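Local structure of cytochrome P450 (Zobellia galactanivorans, 6G5O) at residues Val321-Ser326 with Leu331-Ala336; His43-Phe48 with Phe325-Cys330; Thr230-Tyr235 with Arg262-Leu267. The protein is a haem protein of the cytochrome P450 family, carrying protoporphyrin IX with its iron within a mainly helical fold with some sheet. All coordinates share one frame; numbering follows the deposited sequence.

Interaction 1 of 3, residues Val321-Ser326 with Leu331-Ala336; sequences VGFGFS and LGATHA. With HEM (protoporphyrin IX containing Fe), chain C.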
loop_
_atom_site.group_PDB
_atom_site.type_symbol
_atom_site.label_atom_id
_atom_site.label_comp_id
_atom_site.label_asym_id
_atom_site.label_seq_id
_atom_site.Cartn_x
_atom_site.Cartn_y
_atom_site.Cartn_z
ATOM N N VAL A 321 -2.508 -11.363 -3.694
ATOM C CA VAL A 321 -1.167 -10.931 -3.387
ATOM C C VAL A 321 -1.056 -9.391 -3.377
ATOM O O VAL A 321 0.024 -8.851 -3.573
ATOM C CB VAL A 321 -0.164 -11.576 -4.386
ATOM C CG1 VAL A 321 0.013 -13.036 -4.092
ATOM C CG2 VAL A 321 -0.631 -11.421 -5.810
ATOM N N GLY A 322 -2.176 -8.702 -3.141
ATOM C CA GLY A 322 -2.203 -7.261 -2.899
ATOM C C GLY A 322 -1.254 -6.730 -1.834
ATOM O O GLY A 322 -0.767 -5.612 -1.984
ATOM N N PHE A 323 -0.954 -7.544 -0.807
ATOM C CA PHE A 323 -0.012 -7.228 0.270
ATOM C C PHE A 323 1.269 -8.051 0.107
ATOM O O PHE A 323 1.980 -8.302 1.078
ATOM C CB PHE A 323 -0.594 -7.506 1.693
ATOM C CG PHE A 323 -1.709 -6.569 2.108
ATOM C CD1 PHE A 323 -1.504 -5.205 2.172
ATOM C CD2 PHE A 323 -2.966 -7.052 2.451
ATOM C CE1 PHE A 323 -2.525 -4.352 2.544
ATOM C CE2 PHE A 323 -4.001 -6.193 2.844
ATOM C CZ PHE A 323 -3.771 -4.840 2.890
ATOM N N GLY A 324 1.559 -8.481 -1.095
ATOM C CA GLY A 324 2.785 -9.225 -1.340
ATOM C C GLY A 324 2.617 -10.699 -1.045
ATOM O O GLY A 324 1.492 -11.185 -0.885
ATOM N N PHE A 325 3.731 -11.392 -0.985
ATOM C CA PHE A 325 3.746 -12.828 -0.748
ATOM C C PHE A 325 5.102 -13.215 -0.183
ATOM O O PHE A 325 6.120 -12.672 -0.594
ATOM C CB PHE A 325 3.473 -13.638 -2.044
ATOM C CG PHE A 325 3.278 -15.123 -1.814
ATOM C CD1 PHE A 325 2.160 -15.605 -1.135
ATOM C CD2 PHE A 325 4.254 -16.049 -2.239
ATOM C CE1 PHE A 325 1.995 -16.967 -0.880
ATOM C CE2 PHE A 325 4.095 -17.417 -1.983
ATOM C CZ PHE A 325 2.963 -17.876 -1.308
ATOM N N SER A 326 5.079 -14.139 0.765
ATOM C CA SER A 326 6.259 -14.710 1.405
ATOM C C SER A 326 7.030 -13.617 2.149
ATOM O O SER A 326 6.412 -12.737 2.800
ATOM C CB SER A 326 7.107 -15.465 0.356
ATOM O OG SER A 326 8.230 -16.121 0.943
ATOM N N LEU A 331 4.183 -5.236 5.969
ATOM C CA LEU A 331 4.136 -4.959 7.423
ATOM C C LEU A 331 3.031 -3.972 7.833
ATOM O O LEU A 331 2.553 -4.009 8.962
ATOM C CB LEU A 331 5.505 -4.429 7.926
ATOM C CG LEU A 331 6.554 -5.493 8.243
ATOM C CD1 LEU A 331 7.923 -4.888 8.521
ATOM C CD2 LEU A 331 6.130 -6.281 9.461
ATOM N N GLY A 332 2.669 -3.065 6.948
ATOM C CA GLY A 332 1.542 -2.141 7.194
ATOM C C GLY A 332 0.150 -2.746 7.028
ATOM O O GLY A 332 -0.870 -2.047 7.157
ATOM N N ALA A 333 0.082 -4.054 6.748
ATOM C CA ALA A 333 -1.168 -4.676 6.345
ATOM C C ALA A 333 -2.223 -4.595 7.442
ATOM O O ALA A 333 -3.410 -4.314 7.175
ATOM C CB ALA A 333 -0.933 -6.112 5.936
ATOM N N THR A 334 -1.779 -4.818 8.675
ATOM C CA THR A 334 -2.642 -4.744 9.829
ATOM C C THR A 334 -3.252 -3.330 10.049
ATOM O O THR A 334 -4.476 -3.169 10.269
ATOM C CB THR A 334 -1.872 -5.157 11.087
ATOM O OG1 THR A 334 -1.255 -6.425 10.889
ATOM C CG2 THR A 334 -2.836 -5.301 12.281
ATOM N N HIS A 335 -2.399 -2.320 9.984
ATOM C CA HIS A 335 -2.841 -0.922 10.056
ATOM C C HIS A 335 -3.880 -0.592 8.977
ATOM O O HIS A 335 -4.992 -0.038 9.252
ATOM C CB HIS A 335 -1.606 -0.011 9.903
ATOM C CG HIS A 335 -1.908 1.443 9.998
ATOM N ND1 HIS A 335 -2.373 2.035 11.159
ATOM C CD2 HIS A 335 -1.813 2.427 9.078
ATOM C CE1 HIS A 335 -2.570 3.314 10.927
ATOM N NE2 HIS A 335 -2.232 3.577 9.678
ATOM N N ALA A 336 -3.535 -0.986 7.751
ATOM C CA ALA A 336 -4.365 -0.723 6.591
ATOM C C ALA A 336 -5.726 -1.414 6.683
ATOM O O ALA A 336 -6.780 -0.831 6.348
ATOM C CB ALA A 336 -3.643 -1.173 5.346
HETATM C CHA HEM C . 5.576 -4.238 1.747
HETATM C CHB HEM C . 1.335 -3.290 -0.361
HETATM C CHC HEM C . 0.200 -0.264 3.209
HETATM C CHD HEM C . 4.630 -0.725 4.965
HETATM C C1A HEM C . 4.505 -4.254 0.881
HETATM C C2A HEM C . 4.417 -5.058 -0.293
HETATM C C3A HEM C . 3.244 -4.790 -0.848
HETATM C C4A HEM C . 2.574 -3.817 -0.073
HETATM C CMA HEM C . 2.745 -5.443 -2.094
HETATM C CAA HEM C . 5.408 -6.089 -0.830
HETATM C CBA HEM C . 6.589 -5.380 -1.474
HETATM C CGA HEM C . 7.641 -6.367 -1.928
HETATM O O1A HEM C . 8.795 -5.977 -2.077
HETATM O O2A HEM C . 7.400 -7.569 -2.144
HETATM C C1B HEM C . 0.662 -2.384 0.433
HETATM C C2B HEM C . -0.679 -2.029 0.182
HETATM C C3B HEM C . -1.024 -1.145 1.178
HETATM C C4B HEM C . 0.191 -1.023 2.044
HETATM C CMB HEM C . -1.518 -2.482 -0.975
HETATM C CAB HEM C . -2.266 -0.453 1.512
HETATM C CBB HEM C . -3.448 -0.690 0.978
HETATM C C1C HEM C . 1.297 -0.116 4.017
HETATM C C2C HEM C . 1.404 0.789 5.071
HETATM C C3C HEM C . 2.689 0.705 5.544
HETATM C C4C HEM C . 3.338 -0.290 4.768
HETATM C CMC HEM C . 0.326 1.681 5.602
HETATM C CAC HEM C . 3.293 1.425 6.674
HETATM C CBC HEM C . 2.724 2.337 7.456
HETATM C C1D HEM C . 5.210 -1.779 4.240
HETATM C C2D HEM C . 6.549 -2.300 4.566
HETATM C C3D HEM C . 6.819 -3.290 3.699
HETATM C C4D HEM C . 5.658 -3.332 2.803
HETATM C CMD HEM C . 7.389 -1.828 5.703
HETATM C CAD HEM C . 8.082 -4.131 3.645
HETATM C CBD HEM C . 7.988 -5.510 4.319
HETATM C CGD HEM C . 9.346 -6.236 4.265
HETATM O O1D HEM C . 10.278 -5.827 3.487
HETATM O O2D HEM C . 9.599 -7.262 4.986
HETATM N NA HEM C . 3.377 -3.456 0.978
HETATM N NB HEM C . 1.136 -1.769 1.518
HETATM N NC HEM C . 2.472 -0.748 3.812
HETATM N ND HEM C . 4.735 -2.438 3.195
HETATM FE FE HEM C . 3.025 -2.143 2.391
HETATM O O HOH W 1 3.709 -0.608 0.893
#
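F323 lays one face of its ring against the methyl group of A333, in the first turn of helix 333-350; its CG stands opposite the carbonyl carbon, chi1 -69°, which turns the ring that way. Before the helix comes L331, whose CB sits 3.9 Å from HEM CMD, so that its branched apolar chain lies along the porphyrin and the wall of helix 79-92. G332 follows with no side chain at all, which lets its CA come within 3.5 Å of HEM C3C. A333 then makes the main contact, a CH-pi interaction: its CB is 3.9 Å from the F323 ring centroid and 11° off the normal. H335 turns its ring edge toward HEM CMC, its ND1 hydrogen-bonded to Y99 OH. A336 CB comes in obliquely, 4.4 Å from F323 CE1. With G324, where a CB would run into HEM CAA and the preceding carbonyl O, F323, C330 and G332 fit the haem-binding cysteine loop of cytochromes P450, leading into the helix behind the haem.

Interaction 2 of 3, residues His43-Phe48 with Phe325-Cys330; sequences HNYKTF and FSHHNC. With HEM (protoporphyrin IX containing Fe), chain C.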
loop_
_atom_site.group_PDB
_atom_site.type_symbol
_atom_site.label_atom_id
_atom_site.label_comp_id
_atom_site.label_asym_id
_atom_site.label_seq_id
_atom_site.Cartn_x
_atom_site.Cartn_y
_atom_site.Cartn_z
ATOM N N HIS A 43 8.841 -15.927 -3.598
ATOM C CA HIS A 43 9.428 -16.826 -2.626
ATOM C C HIS A 43 10.933 -17.104 -2.891
ATOM O O HIS A 43 11.683 -17.439 -1.981
ATOM C CB HIS A 43 8.633 -18.124 -2.596
ATOM C CG HIS A 43 9.135 -19.124 -1.604
ATOM N ND1 HIS A 43 9.024 -18.944 -0.242
ATOM C CD2 HIS A 43 9.762 -20.313 -1.775
ATOM C CE1 HIS A 43 9.551 -19.983 0.385
ATOM N NE2 HIS A 43 10.014 -20.825 -0.521
ATOM N N ASN A 44 11.370 -16.941 -4.130
ATOM C CA ASN A 44 12.729 -17.340 -4.519
ATOM C C ASN A 44 13.642 -16.107 -4.533
ATOM O O ASN A 44 13.898 -15.504 -5.590
ATOM C CB ASN A 44 12.698 -18.032 -5.880
ATOM C CG ASN A 44 14.086 -18.484 -6.352
ATOM O OD1 ASN A 44 15.047 -18.514 -5.581
ATOM N ND2 ASN A 44 14.188 -18.802 -7.629
ATOM N N TYR A 45 14.084 -15.735 -3.339
ATOM C CA TYR A 45 14.897 -14.512 -3.118
ATOM C C TYR A 45 16.353 -14.658 -3.589
ATOM O O TYR A 45 17.014 -13.663 -3.824
ATOM C CB TYR A 45 14.900 -14.102 -1.637
ATOM C CG TYR A 45 15.555 -15.123 -0.724
ATOM C CD1 TYR A 45 16.936 -15.068 -0.467
ATOM C CD2 TYR A 45 14.816 -16.160 -0.153
ATOM C CE1 TYR A 45 17.543 -15.983 0.354
ATOM C CE2 TYR A 45 15.420 -17.095 0.669
ATOM C CZ TYR A 45 16.794 -16.993 0.907
ATOM O OH TYR A 45 17.422 -17.907 1.718
ATOM N N LYS A 46 16.829 -15.897 -3.673
ATOM C CA LYS A 46 18.182 -16.184 -4.176
ATOM C C LYS A 46 18.341 -15.776 -5.636
ATOM O O LYS A 46 19.262 -15.022 -5.995
ATOM C CB LYS A 46 18.531 -17.646 -3.986
ATOM C CG LYS A 46 19.012 -17.927 -2.565
ATOM C CD LYS A 46 20.000 -19.083 -2.519
ATOM C CE LYS A 46 19.275 -20.392 -2.286
ATOM N NZ LYS A 46 19.047 -20.600 -0.828
ATOM N N THR A 47 17.407 -16.218 -6.471
ATOM C CA THR A 47 17.406 -15.816 -7.872
ATOM C C THR A 47 16.870 -14.387 -8.064
ATOM O O THR A 47 17.428 -13.620 -8.842
ATOM C CB THR A 47 16.583 -16.789 -8.705
ATOM O OG1 THR A 47 17.048 -18.130 -8.497
ATOM C CG2 THR A 47 16.645 -16.429 -10.166
ATOM N N PHE A 48 15.795 -14.028 -7.361
ATOM C CA PHE A 48 15.183 -12.687 -7.502
ATOM C C PHE A 48 15.324 -11.878 -6.186
ATOM O O PHE A 48 14.472 -11.972 -5.260
ATOM C CB PHE A 48 13.705 -12.832 -7.924
ATOM C CG PHE A 48 13.496 -13.716 -9.125
ATOM C CD1 PHE A 48 13.766 -13.235 -10.408
ATOM C CD2 PHE A 48 13.018 -15.014 -8.982
ATOM C CE1 PHE A 48 13.581 -14.045 -11.517
ATOM C CE2 PHE A 48 12.810 -15.830 -10.084
ATOM C CZ PHE A 48 13.101 -15.348 -11.352
ATOM N N PHE A 325 3.731 -11.392 -0.985
ATOM C CA PHE A 325 3.746 -12.828 -0.748
ATOM C C PHE A 325 5.102 -13.215 -0.183
ATOM O O PHE A 325 6.120 -12.672 -0.594
ATOM C CB PHE A 325 3.473 -13.638 -2.044
ATOM C CG PHE A 325 3.278 -15.123 -1.814
ATOM C CD1 PHE A 325 2.160 -15.605 -1.135
ATOM C CD2 PHE A 325 4.254 -16.049 -2.239
ATOM C CE1 PHE A 325 1.995 -16.967 -0.880
ATOM C CE2 PHE A 325 4.095 -17.417 -1.983
ATOM C CZ PHE A 325 2.963 -17.876 -1.308
ATOM N N SER A 326 5.079 -14.139 0.765
ATOM C CA SER A 326 6.259 -14.710 1.405
ATOM C C SER A 326 7.030 -13.617 2.149
ATOM O O SER A 326 6.412 -12.737 2.800
ATOM C CB SER A 326 7.107 -15.465 0.356
ATOM O OG SER A 326 8.230 -16.121 0.943
ATOM N N HIS A 327 8.361 -13.614 2.029
ATOM C CA HIS A 327 9.239 -12.882 2.982
ATOM C C HIS A 327 8.880 -11.425 3.227
ATOM O O HIS A 327 8.796 -10.989 4.368
ATOM C CB HIS A 327 10.713 -12.963 2.567
ATOM C CG HIS A 327 11.170 -14.367 2.316
ATOM N ND1 HIS A 327 11.168 -14.935 1.055
ATOM C CD2 HIS A 327 11.534 -15.344 3.174
ATOM C CE1 HIS A 327 11.535 -16.193 1.146
ATOM N NE2 HIS A 327 11.771 -16.469 2.418
ATOM N N HIS A 328 8.684 -10.671 2.170
ATOM C CA HIS A 328 8.444 -9.238 2.299
ATOM C C HIS A 328 6.966 -8.862 2.379
ATOM O O HIS A 328 6.631 -7.698 2.168
ATOM C CB HIS A 328 9.132 -8.519 1.147
ATOM C CG HIS A 328 10.624 -8.663 1.172
ATOM N ND1 HIS A 328 11.434 -7.774 1.844
ATOM C CD2 HIS A 328 11.454 -9.605 0.652
ATOM C CE1 HIS A 328 12.697 -8.136 1.694
ATOM N NE2 HIS A 328 12.738 -9.259 1.004
ATOM N N ASN A 329 6.075 -9.795 2.723
ATOM C CA ASN A 329 4.660 -9.419 2.763
ATOM C C ASN A 329 4.445 -8.189 3.654
ATOM O O ASN A 329 5.132 -7.988 4.668
ATOM C CB ASN A 329 3.736 -10.576 3.162
ATOM C CG ASN A 329 3.912 -11.002 4.607
ATOM O OD1 ASN A 329 4.710 -11.900 4.907
ATOM N ND2 ASN A 329 3.194 -10.338 5.518
ATOM N N CYS A 330 3.514 -7.339 3.232
ATOM C CA CYS A 330 3.338 -5.996 3.821
ATOM C C CYS A 330 3.224 -5.930 5.348
ATOM O O CYS A 330 2.248 -6.428 5.920
ATOM C CB CYS A 330 2.094 -5.324 3.235
ATOM S SG CYS A 330 1.857 -3.620 3.733
HETATM C CHA HEM C . 5.576 -4.238 1.747
HETATM C CHB HEM C . 1.335 -3.290 -0.361
HETATM C CHC HEM C . 0.200 -0.264 3.209
HETATM C CHD HEM C . 4.630 -0.725 4.965
HETATM C C1A HEM C . 4.505 -4.254 0.881
HETATM C C2A HEM C . 4.417 -5.058 -0.293
HETATM C C3A HEM C . 3.244 -4.790 -0.848
HETATM C C4A HEM C . 2.574 -3.817 -0.073
HETATM C CMA HEM C . 2.745 -5.443 -2.094
HETATM C CAA HEM C . 5.408 -6.089 -0.830
HETATM C CBA HEM C . 6.589 -5.380 -1.474
HETATM C CGA HEM C . 7.641 -6.367 -1.928
HETATM O O1A HEM C . 8.795 -5.977 -2.077
HETATM O O2A HEM C . 7.400 -7.569 -2.144
HETATM C C1B HEM C . 0.662 -2.384 0.433
HETATM C C2B HEM C . -0.679 -2.029 0.182
HETATM C C3B HEM C . -1.024 -1.145 1.178
HETATM C C4B HEM C . 0.191 -1.023 2.044
HETATM C CMB HEM C . -1.518 -2.482 -0.975
HETATM C CAB HEM C . -2.266 -0.453 1.512
HETATM C CBB HEM C . -3.448 -0.690 0.978
HETATM C C1C HEM C . 1.297 -0.116 4.017
HETATM C C2C HEM C . 1.404 0.789 5.071
HETATM C C3C HEM C . 2.689 0.705 5.544
HETATM C C4C HEM C . 3.338 -0.290 4.768
HETATM C CMC HEM C . 0.326 1.681 5.602
HETATM C CAC HEM C . 3.293 1.425 6.674
HETATM C CBC HEM C . 2.724 2.337 7.456
HETATM C C1D HEM C . 5.210 -1.779 4.240
HETATM C C2D HEM C . 6.549 -2.300 4.566
HETATM C C3D HEM C . 6.819 -3.290 3.699
HETATM C C4D HEM C . 5.658 -3.332 2.803
HETATM C CMD HEM C . 7.389 -1.828 5.703
HETATM C CAD HEM C . 8.082 -4.131 3.645
HETATM C CBD HEM C . 7.988 -5.510 4.319
HETATM C CGD HEM C . 9.346 -6.236 4.265
HETATM O O1D HEM C . 10.278 -5.827 3.487
HETATM O O2D HEM C . 9.599 -7.262 4.986
HETATM N NA HEM C . 3.377 -3.456 0.978
HETATM N NB HEM C . 1.136 -1.769 1.518
HETATM N NC HEM C . 2.472 -0.748 3.812
HETATM N ND HEM C . 4.735 -2.438 3.195
HETATM FE FE HEM C . 3.025 -2.143 2.391
HETATM O O HOH W 1 3.709 -0.608 0.893
#
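H43 meets S326 at the edge of its imidazole: ND1, in the ring plane, lies 3.2 Å from S326 OG, a nearly straight hydrogen bond in which either atom could be the donor. The tight part of the contact gathers around H327. Its CE1 lies 3.4 Å from H43 O, which sits in the plane of the H327 ring at its edge, and 3.5 Å from Y45 CD2. Y45 points the edge of its phenol ring at the face of H327, a T-shaped pair with planes at 84°; its CG sits between the backbone N and the carbonyl carbon (chi1 64°), which brings the phenol to this side. P77 packs on both Y45 and H327. The looser side belongs to H43, which is solvent-exposed: its ring is nearly parallel to that of H327, at 14°, yet slid so far that the two barely overlap. Further along the loop the contact turns inward to the haem. H328 ND1 donates to HEM O1D over 2.8 Å. C330 SG binds HEM FE at 2.3 Å, and a water is the other axial ligand. H43 ND1 and H327 NE2 are only 4.6 Å apart, so protonating both imidazoles would probably be unfavourable, whereas H328, a donor through ND1, gives one haem carboxylate a neighbour suited to its charge.

Interaction 3 of 3, residues Thr230-Tyr235 with Arg262-Leu267; sequences TNSIAY and RYFSPL. With HEM (protoporphyrin IX containing Fe), chain C.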
loop_
_atom_site.group_PDB
_atom_site.type_symbol
_atom_site.label_atom_id
_atom_site.label_comp_id
_atom_site.label_asym_id
_atom_site.label_seq_id
_atom_site.Cartn_x
_atom_site.Cartn_y
_atom_site.Cartn_z
ATOM N N THR A 230 -9.933 5.992 -1.241
ATOM C CA THR A 230 -10.632 6.747 -2.277
ATOM C C THR A 230 -11.397 5.781 -3.204
ATOM O O THR A 230 -12.593 5.987 -3.460
ATOM C CB THR A 230 -9.662 7.613 -3.071
ATOM O OG1 THR A 230 -9.027 8.534 -2.175
ATOM C CG2 THR A 230 -10.400 8.416 -4.152
ATOM N N ASN A 231 -10.722 4.705 -3.639
ATOM C CA ASN A 231 -11.338 3.701 -4.489
ATOM C C ASN A 231 -12.531 3.002 -3.826
ATOM O O ASN A 231 -13.517 2.670 -4.517
ATOM C CB ASN A 231 -10.310 2.703 -5.001
ATOM C CG ASN A 231 -9.327 3.326 -6.001
ATOM O OD1 ASN A 231 -9.553 4.432 -6.468
ATOM N ND2 ASN A 231 -8.214 2.634 -6.307
ATOM N N SER A 232 -12.466 2.814 -2.508
ATOM C CA SER A 232 -13.549 2.190 -1.778
ATOM C C SER A 232 -14.818 3.042 -1.764
ATOM O O SER A 232 -15.942 2.520 -1.829
ATOM C CB SER A 232 -13.120 1.888 -0.352
ATOM O OG SER A 232 -12.028 0.975 -0.390
ATOM N N ILE A 233 -14.646 4.344 -1.620
ATOM C CA ILE A 233 -15.790 5.237 -1.535
ATOM C C ILE A 233 -16.433 5.349 -2.925
ATOM O O ILE A 233 -17.666 5.247 -3.065
ATOM C CB ILE A 233 -15.371 6.611 -0.987
ATOM C CG1 ILE A 233 -14.966 6.471 0.488
ATOM C CG2 ILE A 233 -16.506 7.612 -1.109
ATOM C CD1 ILE A 233 -14.042 7.597 0.925
ATOM N N ALA A 234 -15.605 5.511 -3.949
ATOM C CA ALA A 234 -16.092 5.459 -5.316
ATOM C C ALA A 234 -16.960 4.226 -5.560
ATOM O O ALA A 234 -18.119 4.334 -6.041
ATOM C CB ALA A 234 -14.937 5.449 -6.284
ATOM N N TYR A 235 -16.403 3.051 -5.245
ATOM C CA TYR A 235 -17.134 1.805 -5.442
ATOM C C TYR A 235 -18.483 1.782 -4.723
ATOM O O TYR A 235 -19.466 1.309 -5.280
ATOM C CB TYR A 235 -16.309 0.598 -4.989
ATOM C CG TYR A 235 -17.123 -0.662 -4.834
ATOM C CD1 TYR A 235 -17.422 -1.472 -5.936
ATOM C CD2 TYR A 235 -17.590 -1.038 -3.606
ATOM C CE1 TYR A 235 -18.160 -2.628 -5.790
ATOM C CE2 TYR A 235 -18.326 -2.186 -3.447
ATOM C CZ TYR A 235 -18.615 -2.961 -4.546
ATOM O OH TYR A 235 -19.345 -4.084 -4.339
ATOM N N ARG A 262 -7.547 -6.891 -3.254
ATOM C CA ARG A 262 -7.310 -7.691 -4.468
ATOM C C ARG A 262 -7.591 -6.907 -5.765
ATOM O O ARG A 262 -6.765 -6.829 -6.691
ATOM C CB ARG A 262 -8.226 -8.941 -4.481
ATOM C CG ARG A 262 -7.973 -9.889 -5.651
ATOM C CD ARG A 262 -9.083 -10.924 -5.812
ATOM N NE ARG A 262 -10.373 -10.327 -6.196
ATOM C CZ ARG A 262 -10.695 -10.013 -7.440
ATOM N NH1 ARG A 262 -9.838 -10.242 -8.423
ATOM N NH2 ARG A 262 -11.855 -9.444 -7.689
ATOM N N TYR A 263 -8.809 -6.395 -5.819
ATOM C CA TYR A 263 -9.317 -5.780 -6.991
ATOM C C TYR A 263 -8.609 -4.468 -7.234
ATOM O O TYR A 263 -8.177 -4.225 -8.350
ATOM C CB TYR A 263 -10.818 -5.540 -6.892
ATOM C CG TYR A 263 -11.389 -4.874 -8.120
ATOM C CD1 TYR A 263 -11.681 -5.602 -9.256
ATOM C CD2 TYR A 263 -11.693 -3.515 -8.117
ATOM C CE1 TYR A 263 -12.230 -4.984 -10.383
ATOM C CE2 TYR A 263 -12.248 -2.882 -9.220
ATOM C CZ TYR A 263 -12.500 -3.626 -10.360
ATOM O OH TYR A 263 -13.025 -3.015 -11.469
ATOM N N PHE A 264 -8.491 -3.614 -6.220
ATOM C CA PHE A 264 -7.773 -2.337 -6.417
ATOM C C PHE A 264 -6.254 -2.445 -6.522
ATOM O O PHE A 264 -5.632 -1.658 -7.217
ATOM C CB PHE A 264 -8.121 -1.359 -5.351
ATOM C CG PHE A 264 -9.575 -1.013 -5.311
ATOM C CD1 PHE A 264 -10.258 -0.677 -6.460
ATOM C CD2 PHE A 264 -10.239 -0.954 -4.118
ATOM C CE1 PHE A 264 -11.597 -0.338 -6.427
ATOM C CE2 PHE A 264 -11.582 -0.610 -4.097
ATOM C CZ PHE A 264 -12.257 -0.337 -5.240
ATOM N N SER A 265 -5.672 -3.432 -5.859
ATOM C CA SER A 265 -4.204 -3.665 -5.876
ATOM C C SER A 265 -3.396 -2.377 -5.914
ATOM O O SER A 265 -2.633 -2.138 -6.827
ATOM C CB SER A 265 -3.818 -4.624 -7.009
ATOM O OG SER A 265 -4.223 -5.979 -6.739
ATOM N N PRO A 266 -3.549 -1.548 -4.875
ATOM C CA PRO A 266 -2.998 -0.197 -4.846
ATOM C C PRO A 266 -1.493 -0.107 -5.014
ATOM O O PRO A 266 -1.017 0.922 -5.502
ATOM C CB PRO A 266 -3.449 0.335 -3.494
ATOM C CG PRO A 266 -4.532 -0.578 -3.047
ATOM C CD PRO A 266 -4.156 -1.901 -3.580
ATOM N N LEU A 267 -0.753 -1.154 -4.674
ATOM C CA LEU A 267 0.638 -1.247 -5.141
ATOM C C LEU A 267 0.689 -2.189 -6.338
ATOM O O LEU A 267 0.607 -3.416 -6.209
ATOM C CB LEU A 267 1.605 -1.716 -4.045
ATOM C CG LEU A 267 3.116 -1.691 -4.380
ATOM C CD1 LEU A 267 3.564 -0.323 -4.833
ATOM C CD2 LEU A 267 3.942 -2.058 -3.172
HETATM C CHA HEM C . 5.576 -4.238 1.747
HETATM C CHB HEM C . 1.335 -3.290 -0.361
HETATM C CHC HEM C . 0.200 -0.264 3.209
HETATM C CHD HEM C . 4.630 -0.725 4.965
HETATM C C1A HEM C . 4.505 -4.254 0.881
HETATM C C2A HEM C . 4.417 -5.058 -0.293
HETATM C C3A HEM C . 3.244 -4.790 -0.848
HETATM C C4A HEM C . 2.574 -3.817 -0.073
HETATM C CMA HEM C . 2.745 -5.443 -2.094
HETATM C CAA HEM C . 5.408 -6.089 -0.830
HETATM C CBA HEM C . 6.589 -5.380 -1.474
HETATM C CGA HEM C . 7.641 -6.367 -1.928
HETATM O O1A HEM C . 8.795 -5.977 -2.077
HETATM O O2A HEM C . 7.400 -7.569 -2.144
HETATM C C1B HEM C . 0.662 -2.384 0.433
HETATM C C2B HEM C . -0.679 -2.029 0.182
HETATM C C3B HEM C . -1.024 -1.145 1.178
HETATM C C4B HEM C . 0.191 -1.023 2.044
HETATM C CMB HEM C . -1.518 -2.482 -0.975
HETATM C CAB HEM C . -2.266 -0.453 1.512
HETATM C CBB HEM C . -3.448 -0.690 0.978
HETATM C C1C HEM C . 1.297 -0.116 4.017
HETATM C C2C HEM C . 1.404 0.789 5.071
HETATM C C3C HEM C . 2.689 0.705 5.544
HETATM C C4C HEM C . 3.338 -0.290 4.768
HETATM C CMC HEM C . 0.326 1.681 5.602
HETATM C CAC HEM C . 3.293 1.425 6.674
HETATM C CBC HEM C . 2.724 2.337 7.456
HETATM C C1D HEM C . 5.210 -1.779 4.240
HETATM C C2D HEM C . 6.549 -2.300 4.566
HETATM C C3D HEM C . 6.819 -3.290 3.699
HETATM C C4D HEM C . 5.658 -3.332 2.803
HETATM C CMD HEM C . 7.389 -1.828 5.703
HETATM C CAD HEM C . 8.082 -4.131 3.645
HETATM C CBD HEM C . 7.988 -5.510 4.319
HETATM C CGD HEM C . 9.346 -6.236 4.265
HETATM O O1D HEM C . 10.278 -5.827 3.487
HETATM O O2D HEM C . 9.599 -7.262 4.986
HETATM N NA HEM C . 3.377 -3.456 0.978
HETATM N NB HEM C . 1.136 -1.769 1.518
HETATM N NC HEM C . 2.472 -0.748 3.812
HETATM N ND HEM C . 4.735 -2.438 3.195
HETATM FE FE HEM C . 3.025 -2.143 2.391
HETATM O O HOH W 1 3.709 -0.608 0.893
#
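F264 presents a ring face to N231, whose CB stands almost exactly over its centre, 3.4 Å from the centroid and 4° off the normal: a tight CH-pi contact. CG of F264 lies opposite the carbonyl carbon (chi1 -61°), which directs the ring at N231. The flat ring also slips under the helix backbone, with CZ 3.3 Å from N231 O, and its edge meets Y235, where CB lies 4.2 Å from CZ. S232 N approaches obliquely from the same side as N231 CB, 3.9 Å from F264 CE2. A broad, flat phenylalanine suits this place because it can cover a full turn of helix 223-238 without a polar atom to satisfy. The N231 amide passes alongside F264 with ND2 hydrogen-bonded to V373 O, while S232 OG is hydrogen-bonded to A228 O. In the next shell helix 253-264 ends at F264; S265 leaves it with positive phi, and its OG bonds back to R262 O at 2.7 Å, from above the carbonyl plane. R371 grips both F264 O and S265 O, which probably steadies the turn leading to P266 and L267 beside the haem. R262 pairs with E259, consistent with the ExxR motif of the P450 K helix. The contact thus joins the end of that helix to helix 223-238, probably the later half of the long central helix of the fold, which packs against helix 122-139 and strand 369-384 through T230 and I233.

How the interactions relate
From the N terminus, residues 43-48 open the longest loop, which interaction 2 closes at the haem-ligand loop, with 276 residues between its segments. Interaction 3 nests within it, joining helix 223-238 to the end of helix 253-264 across 26 mostly helical residues. Interaction 1 comes after interaction 3 and closes only a four-residue gap; its first segment overlaps 325-330 at F325 and S326, so interactions 1 and 2 interlock, with a probable hydrogen bond from C330 N to F323 O at 2.8 Å. Interaction 3 touches neither, but all three reach the haem, interaction 2 through 325-330 and interaction 3 through P266 and L267.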